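Local coordinates for major capsid protein (Faustovirus, PDB 5J7O) that forms, through a double jelly-roll subunit that packs as trimers, what is probably the main building block of the icosahedral capsid shell of this large double-stranded DNA virus, at residues Q426-V429 against Q434-Q437; T521-T526 against N605-I610. All coordinates share one frame; numbering follows the deposited sequence.

Interaction 1 of 2, residues Q426-V429 against Q434-Q437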
# COMPACT_ATOMS: atom_id res chain seq x y z
N GLN B 426 25.86 -14.38 -16.86
CA GLN B 426 26.09 -15.08 -18.12
C GLN B 426 25.16 -14.51 -19.18
O GLN B 426 23.94 -14.62 -19.05
CB GLN B 426 25.86 -16.59 -17.96
CG GLN B 426 25.98 -17.38 -19.25
CD GLN B 426 27.42 -17.65 -19.64
OE1 GLN B 426 28.12 -18.41 -18.97
NE2 GLN B 426 27.88 -17.02 -20.71
N ARG B 427 25.74 -13.91 -20.21
CA ARG B 427 24.94 -13.42 -21.32
C ARG B 427 24.48 -14.58 -22.19
O ARG B 427 25.26 -15.48 -22.51
CB ARG B 427 25.72 -12.42 -22.18
CG ARG B 427 24.98 -12.06 -23.45
CD ARG B 427 25.15 -10.61 -23.82
NE ARG B 427 24.72 -9.70 -22.76
CZ ARG B 427 24.64 -8.38 -22.90
NH1 ARG B 427 24.95 -7.82 -24.06
NH2 ARG B 427 24.24 -7.63 -21.89
N GLU B 428 23.20 -14.55 -22.56
CA GLU B 428 22.58 -15.65 -23.28
C GLU B 428 21.85 -15.14 -24.51
O GLU B 428 21.23 -14.07 -24.49
CB GLU B 428 21.59 -16.41 -22.39
CG GLU B 428 22.24 -17.24 -21.30
CD GLU B 428 22.74 -18.58 -21.81
OE1 GLU B 428 22.69 -18.81 -23.03
OE2 GLU B 428 23.19 -19.40 -20.98
N VAL B 429 21.94 -15.91 -25.60
CA VAL B 429 21.04 -15.80 -26.74
C VAL B 429 20.32 -17.11 -27.00
O VAL B 429 19.63 -17.25 -28.01
CB VAL B 429 21.79 -15.33 -28.00
CG1 VAL B 429 22.31 -13.91 -27.81
CG2 VAL B 429 22.92 -16.28 -28.34
N GLN B 434 21.92 -24.62 -19.89
CA GLN B 434 22.35 -25.13 -18.59
C GLN B 434 23.65 -24.42 -18.25
O GLN B 434 24.67 -24.64 -18.91
CB GLN B 434 22.53 -26.65 -18.63
CG GLN B 434 21.37 -27.42 -19.27
CD GLN B 434 21.38 -27.35 -20.79
OE1 GLN B 434 22.42 -27.52 -21.42
NE2 GLN B 434 20.21 -27.09 -21.37
N VAL B 435 23.62 -23.58 -17.23
CA VAL B 435 24.69 -22.63 -16.95
C VAL B 435 25.42 -23.07 -15.70
O VAL B 435 24.87 -23.01 -14.59
CB VAL B 435 24.14 -21.20 -16.80
CG1 VAL B 435 25.28 -20.21 -16.65
CG2 VAL B 435 23.27 -20.85 -17.99
N LEU B 436 26.67 -23.51 -15.87
CA LEU B 436 27.51 -23.83 -14.72
C LEU B 436 27.80 -22.57 -13.92
O LEU B 436 28.13 -21.52 -14.48
CB LEU B 436 28.82 -24.47 -15.19
CG LEU B 436 29.85 -24.74 -14.08
CD1 LEU B 436 29.38 -25.86 -13.16
CD2 LEU B 436 31.21 -25.06 -14.68
N GLN B 437 27.66 -22.67 -12.60
CA GLN B 437 27.85 -21.54 -11.70
C GLN B 437 29.25 -21.64 -11.11
O GLN B 437 29.47 -22.23 -10.06
CB GLN B 437 26.77 -21.53 -10.62
CG GLN B 437 25.36 -21.53 -11.17
CD GLN B 437 25.03 -20.25 -11.91
OE1 GLN B 437 25.31 -19.15 -11.42
NE2 GLN B 437 24.44 -20.38 -13.09
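V435 meets Q426 and E428 through its two methyl groups, one residue each. The apolar half is Q426 against CG1: Q426 CB lies 3.9 Å from V435 CG1, and Q426 CG, anti to the backbone N, is equally close to that methyl. The bend at chi2 (79°) then brings Q426 OE1 to 4.1 Å from V435 CG1. The second contact joins unlike groups: E428 OE2 sits 3.3 Å from V435 CG2, the carboxylate lying beside the methyl as the two side chains run past each other in opposite directions. OE2 also lies close to D433 OD2; such a close pair of carboxylates, E428 being buried, would probably favour a proton on one of them.

Hydrogen bonds are not made between the two segments. Within 434-437, Q437 NE2 donates to V435 O at 3.1 Å, reaching it from above the carbonyl plane, while Q437 OE1 is hydrogen-bonded to both S611 OG and Q439 NE2. The backbones are too far apart to pair, with V435 CA 7.8 Å from Q426 CA; each strand bonds elsewhere, 426-428 to 607-609 and 435-437 to 592-594. This is side-chain packing between the two facing sheets of a jelly-roll sandwich, at the turn joining its first two strands.

Interaction 2 of 2, residues T521-T526 against N605-I610; sequences TETLDT and NPCDLI
L524 and L609 meet through one methyl each, and the two methyls present themselves differently. L609 CD1 points almost straight at its partner: the angle at L609 CD1, between L609 CG and L524 CD2, is 166°, with 4.3 Å between L609 CD1 and L524 CD2. Seen from L524, the approach is oblique, the angle at L524 CD2 between L524 CG and L609 CD1 being 116°, so the L609 methyl arrives at the flank of the other. The other methyl of L524, CD1, stands farther off, 4.9 Å from L609 CD1.

The second pair, T523 and C607, lies one residue back from L524 and two back from L609. T523 has chi1 of 55°, which sets its methyl anti to its own carbonyl carbon and divides the side chain: CG2 faces the thiol, with T523 CG2 4.5 Å from C607 SG, whereas OG1 turns aside to hydrogen-bond L451 O and stays 5.5 Å from C607 SG. The sulfur meets the methyl from the side rather than along its bond.

Between the segments the backbones remain well apart, L524 CA being 9.6 Å from L609 CA, and the side chains of L524, C607 and L609 all touch L451 on strand 444-453. L524 also touches Y596 in the facing sheet. Immediately beyond, D525 and T526 both face T597 in a classic beta bulge where the loop enters strand 526-531.

Chemically, then, this is a sparse, buried, apolar contact made of two loose van der Waals pairs. The polar groups of the loop pair outside it: T523 OG1 with L451 O, T523 O with S598 OG, and D525 OD2 with S599 OG.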
# COMPACT_ATOMS: atom_id res chain seq x y z
N THR B 521 7.03 -8.76 -19.52
CA THR B 521 7.03 -10.04 -20.22
C THR B 521 8.12 -10.90 -19.60
O THR B 521 9.31 -10.59 -19.73
CB THR B 521 7.25 -9.86 -21.72
OG1 THR B 521 6.23 -9.00 -22.26
CG2 THR B 521 7.21 -11.20 -22.43
N GLU B 522 7.72 -11.98 -18.92
CA GLU B 522 8.67 -12.83 -18.22
C GLU B 522 9.68 -13.42 -19.20
O GLU B 522 9.34 -13.83 -20.31
CB GLU B 522 7.95 -13.94 -17.47
CG GLU B 522 7.09 -13.46 -16.31
CD GLU B 522 6.33 -14.59 -15.63
OE1 GLU B 522 6.84 -15.73 -15.61
OE2 GLU B 522 5.22 -14.33 -15.12
N THR B 523 10.95 -13.46 -18.77
CA THR B 523 12.02 -14.03 -19.57
C THR B 523 12.37 -15.46 -19.17
O THR B 523 13.06 -16.14 -19.93
CB THR B 523 13.28 -13.16 -19.48
OG1 THR B 523 13.64 -12.97 -18.10
CG2 THR B 523 13.04 -11.80 -20.12
N LEU B 524 11.92 -15.91 -18.00
CA LEU B 524 12.16 -17.27 -17.54
C LEU B 524 10.83 -18.02 -17.48
O LEU B 524 9.88 -17.54 -16.85
CB LEU B 524 12.83 -17.28 -16.17
CG LEU B 524 14.26 -16.74 -16.08
CD1 LEU B 524 14.67 -16.57 -14.62
CD2 LEU B 524 15.22 -17.67 -16.80
N ASP B 525 10.77 -19.18 -18.13
CA ASP B 525 9.60 -20.04 -18.04
C ASP B 525 9.74 -21.07 -16.92
O ASP B 525 8.88 -21.16 -16.04
CB ASP B 525 9.35 -20.75 -19.38
CG ASP B 525 8.86 -19.80 -20.46
OD1 ASP B 525 8.26 -18.76 -20.11
OD2 ASP B 525 9.08 -20.10 -21.65
N THR B 526 10.82 -21.85 -16.95
CA THR B 526 11.08 -22.87 -15.95
C THR B 526 12.52 -22.77 -15.49
O THR B 526 13.39 -22.25 -16.20
CB THR B 526 10.82 -24.29 -16.49
OG1 THR B 526 11.85 -24.64 -17.43
CG2 THR B 526 9.47 -24.37 -17.19
N ASN B 605 17.09 -10.93 -28.93
CA ASN B 605 16.84 -10.42 -27.59
C ASN B 605 17.82 -11.06 -26.62
O ASN B 605 17.45 -11.95 -25.83
CB ASN B 605 15.39 -10.68 -27.16
CG ASN B 605 14.39 -10.01 -28.08
OD1 ASN B 605 14.11 -8.82 -27.94
ND2 ASN B 605 13.83 -10.78 -29.01
N PRO B 606 19.08 -10.65 -26.65
CA PRO B 606 20.06 -11.20 -25.70
C PRO B 606 19.73 -10.79 -24.27
O PRO B 606 19.30 -9.67 -24.01
CB PRO B 606 21.39 -10.61 -26.17
CG PRO B 606 21.02 -9.37 -26.91
CD PRO B 606 19.70 -9.68 -27.57
N CYS B 607 19.95 -11.72 -23.34
CA CYS B 607 19.67 -11.50 -21.93
C CYS B 607 20.86 -11.97 -21.10
O CYS B 607 21.68 -12.77 -21.55
CB CYS B 607 18.40 -12.22 -21.48
SG CYS B 607 16.91 -11.80 -22.42
N ASP B 608 20.93 -11.46 -19.88
CA ASP B 608 21.98 -11.80 -18.93
C ASP B 608 21.38 -12.62 -17.80
O ASP B 608 20.51 -12.14 -17.07
CB ASP B 608 22.66 -10.55 -18.38
CG ASP B 608 23.37 -9.74 -19.45
OD1 ASP B 608 23.92 -10.35 -20.39
OD2 ASP B 608 23.38 -8.50 -19.35
N LEU B 609 21.84 -13.87 -17.66
CA LEU B 609 21.39 -14.72 -16.56
C LEU B 609 22.18 -14.32 -15.31
O LEU B 609 23.35 -14.67 -15.16
CB LEU B 609 21.58 -16.19 -16.89
CG LEU B 609 20.87 -17.12 -15.90
CD1 LEU B 609 19.36 -17.01 -16.06
CD2 LEU B 609 21.33 -18.56 -16.04
N ILE B 610 21.53 -13.59 -14.41
CA ILE B 610 22.16 -13.06 -13.21
C ILE B 610 21.90 -14.03 -12.06
O ILE B 610 20.74 -14.32 -11.74
CB ILE B 610 21.64 -11.66 -12.89
CG1 ILE B 610 21.85 -10.73 -14.09
CG2 ILE B 610 22.33 -11.10 -11.65
CD1 ILE B 610 21.19 -9.38 -13.94

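From the N terminus, interaction 1 comes first, closing a short connection of four intervening residues, two of them already strand, where strand 415-428 passes over to strand 432-436 in the facing sheet. Interaction 2 opens later, at the loop after strand 503-521, and closes a span of 78 residues on reaching strand 607-620. The two are in series, neither nested nor crossed. They converge in space, with centres about 11 Å apart, because strands 415-428 and 607-620 are sheet neighbours: R427 NE bridges to D608 OD1, and V435 CG2 packs 3.6 Å from L609 CD2. Together they tie both sheets of one jelly roll to the loop entering strand 526-531.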